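Local atomic coordinates of cupin 2 conserved barrel domain protein (Leptotrichia buccalis, PDB entry 3RNS), a protein that is of unknown function but belongs to the cupin superfamily and folds its chain into two cupin-like beta-barrel units. Residues Val5-Glu8 against Pro12-Phe15; Val177-Leu180 against Lys185-Val188; Phe193-Lys196 against Ser200-Leu203. All coordinates share one frame; numbering follows the deposited sequence.

Interaction 1: residues Val5-Glu8 against Pro12-Phe15; sequences VKIE and PINF
The ring of Phe15 meets Ile7 at its edge: the methyl CD1 of Ile7 lies near the ring plane, 4.0 Å from CE1 of Phe15 and 4.1 Å from its CZ, while the two side chains run at about a right angle to each other. Neither face of the ring is used across this contact. Ser200, Leu176 and Ile31 also touch the Phe15 side chain. The same Ile7 methyl has a second neighbour, because CD1 of Ile7 also abuts CD1 of Ile13, 3.6 Å away, where the two branched chains cross obliquely. One methyl thus serves both an aromatic edge and an aliphatic tip. A first torsion of 61° sets CG1 of Ile7 between the backbone N and the carbonyl carbon, and the extended chi2, -178°, carries CD1 forward. Here the N-terminal segment, in loop conformation, folds back toward the short edge strand 13-14, which adds to the sheet of the C-terminal cupin barrel by a backbone bond between Ile13 and Ser200. Lys6 makes a backbone bond with Ile31, and Ile7 touches both Ile31 and Val202, so the segment spans strands belonging to two different sheets. From the other side of the contact, CD1 of Ile13 also lies 3.6 Å from the carbonyl O of Glu8, a van der Waals approach. No hydrogen bond joins 5-8 to 12-15, and the closest CA pair, Glu8 and Ile13, stands 8.6 Å apart; the gap is bridged by side-chain ends, one of which reaches that main-chain carbonyl.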
loop_
_atom_site.group_PDB
_atom_site.type_symbol
_atom_site.label_atom_id
_atom_site.label_comp_id
_atom_site.label_asym_id
_atom_site.label_seq_id
_atom_site.Cartn_x
_atom_site.Cartn_y
_atom_site.Cartn_z
ATOM N N VAL A 5 15.196 -2.134 -2.825
ATOM C CA VAL A 5 14.019 -2.219 -3.670
ATOM C C VAL A 5 14.134 -3.516 -4.447
ATOM O O VAL A 5 15.076 -3.715 -5.210
ATOM C CB VAL A 5 13.890 -1.032 -4.680
ATOM C CG1 VAL A 5 12.519 -1.121 -5.440
ATOM C CG2 VAL A 5 14.023 0.275 -3.950
ATOM N N LYS A 6 13.173 -4.403 -4.252
ATOM C CA LYS A 6 13.304 -5.752 -4.794
ATOM C C LYS A 6 12.409 -5.965 -6.004
ATOM O O LYS A 6 12.336 -7.076 -6.515
ATOM C CB LYS A 6 13.064 -6.772 -3.685
ATOM C CG LYS A 6 13.762 -6.342 -2.310
ATOM C CD LYS A 6 14.383 -7.457 -1.421
ATOM C CE LYS A 6 14.070 -8.903 -1.916
ATOM N NZ LYS A 6 14.249 -9.985 -0.896
ATOM N N ILE A 7 11.724 -4.905 -6.444
ATOM C CA ILE A 7 10.988 -4.904 -7.709
ATOM C C ILE A 7 11.531 -3.774 -8.573
ATOM O O ILE A 7 12.221 -2.898 -8.066
ATOM C CB ILE A 7 9.451 -4.779 -7.495
ATOM C CG1 ILE A 7 9.045 -3.474 -6.778
ATOM C CG2 ILE A 7 8.928 -5.975 -6.698
ATOM C CD1 ILE A 7 7.488 -3.382 -6.509
ATOM N N GLU A 8 11.231 -3.801 -9.860
ATOM C CA GLU A 8 11.589 -2.730 -10.779
ATOM C C GLU A 8 10.923 -1.388 -10.413
ATOM O O GLU A 8 9.740 -1.370 -10.063
ATOM C CB GLU A 8 11.180 -3.121 -12.202
ATOM C CG GLU A 8 12.323 -3.758 -13.010
ATOM C CD GLU A 8 11.930 -3.947 -14.467
ATOM O OE1 GLU A 8 12.633 -3.426 -15.378
ATOM O OE2 GLU A 8 10.880 -4.593 -14.682
ATOM N N PRO A 12 4.618 0.391 -13.859
ATOM C CA PRO A 12 3.365 -0.105 -13.239
ATOM C C PRO A 12 3.440 -1.611 -13.067
ATOM O O PRO A 12 3.906 -2.274 -13.957
ATOM C CB PRO A 12 2.292 0.263 -14.246
ATOM C CG PRO A 12 3.000 0.337 -15.532
ATOM C CD PRO A 12 4.385 0.890 -15.219
ATOM N N ILE A 13 3.035 -2.096 -11.899
ATOM C CA ILE A 13 3.022 -3.499 -11.553
ATOM C C ILE A 13 1.688 -3.829 -10.925
ATOM O O ILE A 13 1.227 -3.112 -10.027
ATOM C CB ILE A 13 4.135 -3.847 -10.487
ATOM C CG1 ILE A 13 5.520 -3.463 -11.030
ATOM C CG2 ILE A 13 4.087 -5.386 -10.135
ATOM C CD1 ILE A 13 6.577 -3.151 -9.954
ATOM N N ASN A 14 1.075 -4.905 -11.391
ATOM C CA ASN A 14 -0.147 -5.390 -10.809
ATOM C C ASN A 14 0.133 -6.451 -9.716
ATOM O O ASN A 14 0.424 -7.586 -10.040
ATOM C CB ASN A 14 -1.026 -5.941 -11.916
ATOM C CG ASN A 14 -2.318 -6.534 -11.429
ATOM O OD1 ASN A 14 -2.662 -6.502 -10.257
ATOM N ND2 ASN A 14 -3.029 -7.178 -12.362
ATOM N N PHE A 15 0.001 -6.076 -8.436
ATOM C CA PHE A 15 0.339 -7.016 -7.327
ATOM C C PHE A 15 -0.563 -8.217 -7.325
ATOM O O PHE A 15 -0.131 -9.304 -6.972
ATOM C CB PHE A 15 0.304 -6.315 -5.952
ATOM C CG PHE A 15 1.426 -5.335 -5.753
ATOM C CD1 PHE A 15 2.532 -5.342 -6.583
ATOM C CD2 PHE A 15 1.385 -4.411 -4.731
ATOM C CE1 PHE A 15 3.602 -4.483 -6.356
ATOM C CE2 PHE A 15 2.434 -3.556 -4.513
ATOM C CZ PHE A 15 3.538 -3.576 -5.317
#

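Interaction 2: residues Val177-Leu180 against Lys185-Val188; sequences VTVL and KYYV
Tyr186 carries the contact to Val177 and Val179, while its neighbours in sequence bond to each other, NZ of Lys185 donating to OH of Tyr187 at 2.9 Å, with Glu214 as salt-bridge partner of the lysine and Glu212 as a hydrogen-bond partner of the Tyr187 OH. At Tyr186 the ring reaches across to strand 174-180. One face receives the CG2 methyl of Val177 in a CH-pi contact, 4.1 Å from CG2 to the ring centroid and 28° off the normal, with CE1 of Tyr186 the nearest ring atom at 3.7 Å. That methyl faces the ring because CG2 of Val177 lies between its own backbone N and carbonyl carbon. Val179 comes to the ring's edge instead, its CG2 4.2 Å from CE2 of Tyr186. The phenol oxygen, 4.0 Å from CG2 of Val179, is buried among carbons and has no hydrogen-bond partner in the model. Phe193, Val195, Phe218 and Met220 also touch the Tyr186 side chain, in an apolar interior between two facing antiparallel sheets, as in the cupin jelly-roll barrel.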
loop_
_atom_site.group_PDB
_atom_site.type_symbol
_atom_site.label_atom_id
_atom_site.label_comp_id
_atom_site.label_asym_id
_atom_site.label_seq_id
_atom_site.Cartn_x
_atom_site.Cartn_y
_atom_site.Cartn_z
ATOM N N VAL A 177 3.553 3.829 -4.681
ATOM C CA VAL A 177 2.225 4.381 -4.918
ATOM C C VAL A 177 1.325 3.268 -5.446
ATOM O O VAL A 177 1.789 2.377 -6.205
ATOM C CB VAL A 177 2.278 5.606 -5.862
ATOM C CG1 VAL A 177 3.144 6.711 -5.199
ATOM C CG2 VAL A 177 2.840 5.251 -7.263
ATOM N N THR A 178 0.101 3.246 -4.963
ATOM C CA THR A 178 -0.918 2.319 -5.434
ATOM C C THR A 178 -2.178 3.108 -5.796
ATOM O O THR A 178 -2.692 3.878 -4.966
ATOM C CB THR A 178 -1.302 1.271 -4.350
ATOM O OG1 THR A 178 -0.106 0.624 -3.855
ATOM C CG2 THR A 178 -2.201 0.168 -4.941
ATOM N N VAL A 179 -2.718 2.855 -6.990
ATOM C CA VAL A 179 -3.848 3.601 -7.446
ATOM C C VAL A 179 -5.081 2.874 -7.001
ATOM O O VAL A 179 -5.264 1.708 -7.338
ATOM C CB VAL A 179 -3.831 3.810 -8.954
ATOM C CG1 VAL A 179 -5.186 4.400 -9.469
ATOM C CG2 VAL A 179 -2.627 4.740 -9.321
ATOM N N LEU A 180 -5.937 3.594 -6.259
ATOM C CA LEU A 180 -7.143 3.017 -5.665
ATOM C C LEU A 180 -8.399 3.177 -6.517
ATOM O O LEU A 180 -9.390 2.483 -6.281
ATOM C CB LEU A 180 -7.389 3.671 -4.290
ATOM C CG LEU A 180 -6.202 3.631 -3.319
ATOM C CD1 LEU A 180 -6.543 4.427 -2.074
ATOM C CD2 LEU A 180 -5.875 2.152 -2.971
ATOM N N LYS A 185 -1.159 9.417 -14.168
ATOM C CA LYS A 185 0.012 9.482 -15.011
ATOM C C LYS A 185 1.187 9.937 -14.184
ATOM O O LYS A 185 1.210 11.070 -13.666
ATOM C CB LYS A 185 -0.199 10.412 -16.168
ATOM C CG LYS A 185 1.030 10.496 -17.051
ATOM C CD LYS A 185 0.625 10.982 -18.423
ATOM C CE LYS A 185 1.799 11.231 -19.351
ATOM N NZ LYS A 185 1.518 12.442 -20.199
ATOM N N TYR A 186 2.149 9.058 -14.002
ATOM C CA TYR A 186 3.323 9.388 -13.192
ATOM C C TYR A 186 4.534 9.644 -14.052
ATOM O O TYR A 186 4.581 9.246 -15.206
ATOM C CB TYR A 186 3.633 8.267 -12.216
ATOM C CG TYR A 186 2.619 8.127 -11.136
ATOM C CD1 TYR A 186 2.851 8.647 -9.871
ATOM C CD2 TYR A 186 1.416 7.472 -11.369
ATOM C CE1 TYR A 186 1.907 8.505 -8.870
ATOM C CE2 TYR A 186 0.467 7.368 -10.387
ATOM C CZ TYR A 186 0.718 7.858 -9.147
ATOM O OH TYR A 186 -0.235 7.731 -8.147
ATOM N N TYR A 187 5.468 10.422 -13.516
ATOM C CA TYR A 187 6.719 10.665 -14.175
ATOM C C TYR A 187 7.838 10.406 -13.187
ATOM O O TYR A 187 7.746 10.796 -11.996
ATOM C CB TYR A 187 6.849 12.099 -14.667
ATOM C CG TYR A 187 5.792 12.588 -15.649
ATOM C CD1 TYR A 187 6.050 12.692 -17.018
ATOM C CD2 TYR A 187 4.558 12.995 -15.195
ATOM C CE1 TYR A 187 5.074 13.178 -17.889
ATOM C CE2 TYR A 187 3.601 13.465 -16.034
ATOM C CZ TYR A 187 3.849 13.561 -17.381
ATOM O OH TYR A 187 2.802 14.045 -18.176
ATOM N N VAL A 188 8.890 9.748 -13.667
ATOM C CA VAL A 188 10.116 9.599 -12.880
ATOM C C VAL A 188 11.250 10.069 -13.760
ATOM O O VAL A 188 11.455 9.518 -14.832
ATOM C CB VAL A 188 10.355 8.132 -12.404
ATOM C CG1 VAL A 188 11.795 7.959 -11.818
ATOM C CG2 VAL A 188 9.306 7.749 -11.348
#

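Interaction 3: residues Phe193-Lys196 against Ser200-Leu203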
loop_
_atom_site.group_PDB
_atom_site.type_symbol
_atom_site.label_atom_id
_atom_site.label_comp_id
_atom_site.label_asym_id
_atom_site.label_seq_id
_atom_site.Cartn_x
_atom_site.Cartn_y
_atom_site.Cartn_z
ATOM N N PHE A 193 4.463 7.211 -17.303
ATOM C CA PHE A 193 3.849 5.904 -17.313
ATOM C C PHE A 193 2.546 6.034 -16.555
ATOM O O PHE A 193 2.388 6.898 -15.650
ATOM C CB PHE A 193 4.777 4.823 -16.718
ATOM C CG PHE A 193 5.289 5.137 -15.336
ATOM C CD1 PHE A 193 6.394 5.917 -15.156
ATOM C CD2 PHE A 193 4.665 4.620 -14.237
ATOM C CE1 PHE A 193 6.856 6.215 -13.885
ATOM C CE2 PHE A 193 5.127 4.872 -12.967
ATOM C CZ PHE A 193 6.216 5.705 -12.788
ATOM N N ILE A 194 1.584 5.251 -17.005
ATOM C CA ILE A 194 0.277 5.260 -16.440
ATOM C C ILE A 194 0.215 4.147 -15.413
ATOM O O ILE A 194 0.638 2.998 -15.685
ATOM C CB ILE A 194 -0.806 4.915 -17.483
ATOM C CG1 ILE A 194 -0.747 5.872 -18.664
ATOM C CG2 ILE A 194 -2.173 4.847 -16.794
ATOM C CD1 ILE A 194 -0.809 7.249 -18.305
ATOM N N VAL A 195 -0.360 4.454 -14.261
ATOM C CA VAL A 195 -0.673 3.463 -13.231
ATOM C C VAL A 195 -2.193 3.426 -13.080
ATOM O O VAL A 195 -2.818 4.442 -12.783
ATOM C CB VAL A 195 0.013 3.814 -11.919
ATOM C CG1 VAL A 195 -0.234 2.727 -10.845
ATOM C CG2 VAL A 195 1.500 3.979 -12.180
ATOM N N LYS A 196 -2.779 2.273 -13.394
ATOM C CA LYS A 196 -4.197 2.089 -13.371
ATOM C C LYS A 196 -4.681 1.576 -12.045
ATOM O O LYS A 196 -3.887 1.174 -11.180
ATOM C CB LYS A 196 -4.592 1.107 -14.432
ATOM C CG LYS A 196 -4.185 1.555 -15.824
ATOM C CD LYS A 196 -4.601 0.455 -16.815
ATOM C CE LYS A 196 -4.334 0.846 -18.267
ATOM N NZ LYS A 196 -4.609 2.298 -18.544
ATOM N N SER A 200 0.490 -0.626 -8.939
ATOM C CA SER A 200 1.405 0.101 -8.090
ATOM C C SER A 200 2.688 0.409 -8.820
ATOM O O SER A 200 3.007 -0.174 -9.853
ATOM C CB SER A 200 1.722 -0.744 -6.857
ATOM O OG SER A 200 0.544 -1.219 -6.188
ATOM N N ALA A 201 3.469 1.309 -8.265
ATOM C CA ALA A 201 4.802 1.612 -8.791
ATOM C C ALA A 201 5.701 2.149 -7.692
ATOM O O ALA A 201 5.245 2.784 -6.718
ATOM C CB ALA A 201 4.709 2.670 -9.991
ATOM N N VAL A 202 6.996 1.988 -7.889
ATOM C CA VAL A 202 7.973 2.571 -6.987
ATOM C C VAL A 202 8.581 3.828 -7.605
ATOM O O VAL A 202 9.034 3.811 -8.750
ATOM C CB VAL A 202 9.095 1.560 -6.606
ATOM C CG1 VAL A 202 10.185 2.242 -5.732
ATOM C CG2 VAL A 202 8.484 0.397 -5.859
ATOM N N LEU A 203 8.586 4.918 -6.839
ATOM C CA LEU A 203 9.226 6.154 -7.222
ATOM C C LEU A 203 10.455 6.192 -6.354
ATOM O O LEU A 203 10.335 6.398 -5.139
ATOM C CB LEU A 203 8.315 7.376 -6.962
ATOM C CG LEU A 203 6.825 7.248 -7.316
ATOM C CD1 LEU A 203 6.027 8.519 -6.887
ATOM C CD2 LEU A 203 6.712 6.989 -8.795
#
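Ala201 offers the small bump at the middle of this contact: its CB sits over the notch where the ring of Phe193 and the methyl CG2 of Val195 come together, reaching to 3.7 Å from CE2 of Phe193 and 4.1 Å from CG2 of Val195. It meets the ring obliquely. Farther along, CD2 of Leu203 fills the place beside the ring's rim, lying near the ring plane and 4.2 Å from CZ of Phe193. The ring is brought over by a first torsion of 54°, which sets CG between the backbone N and the carbonyl carbon. Val195 splits its two branches between neighbours: CG2 goes to Ala201, whereas CG1, anti to the backbone N (chi1 -176°), rests against the main chain at N of Ser200, 3.9 Å off. The strand segments run at 134° to each other and their axes come no nearer than 7.6 Å, so side chains, not backbones, span the gap between two sheets. CB of Ser200 points away from 193-196, and its OG hydrogen-bonds with OG1 of Thr178. With no hydrogen bond across it, the contact joins the two barrel sheets by van der Waals packing of largely buried, mainly hydrocarbon groups.

How the interactions relate
From the N terminus, interaction 1 comes first, closing a tight loop between 5-8 and 12-15. Interaction 2 then closes the turn between strands 174-180 and 183-188, and interaction 3 closes the turn between 191-196 and 199-203, one strand further on; the three follow in series without crossing. Interactions 2 and 3 have centres about 4 Å apart and share both sheets, tied by two probable hydrogen bonds, from Val177 N to Ala201 O at 2.8 Å and from Tyr186 N to Phe193 O at 2.7 Å. Interaction 1 joins them through strand 13-14, the neighbour of strand 199-203 in its sheet, adding the N-terminal segment to the edge of the C-terminal barrel.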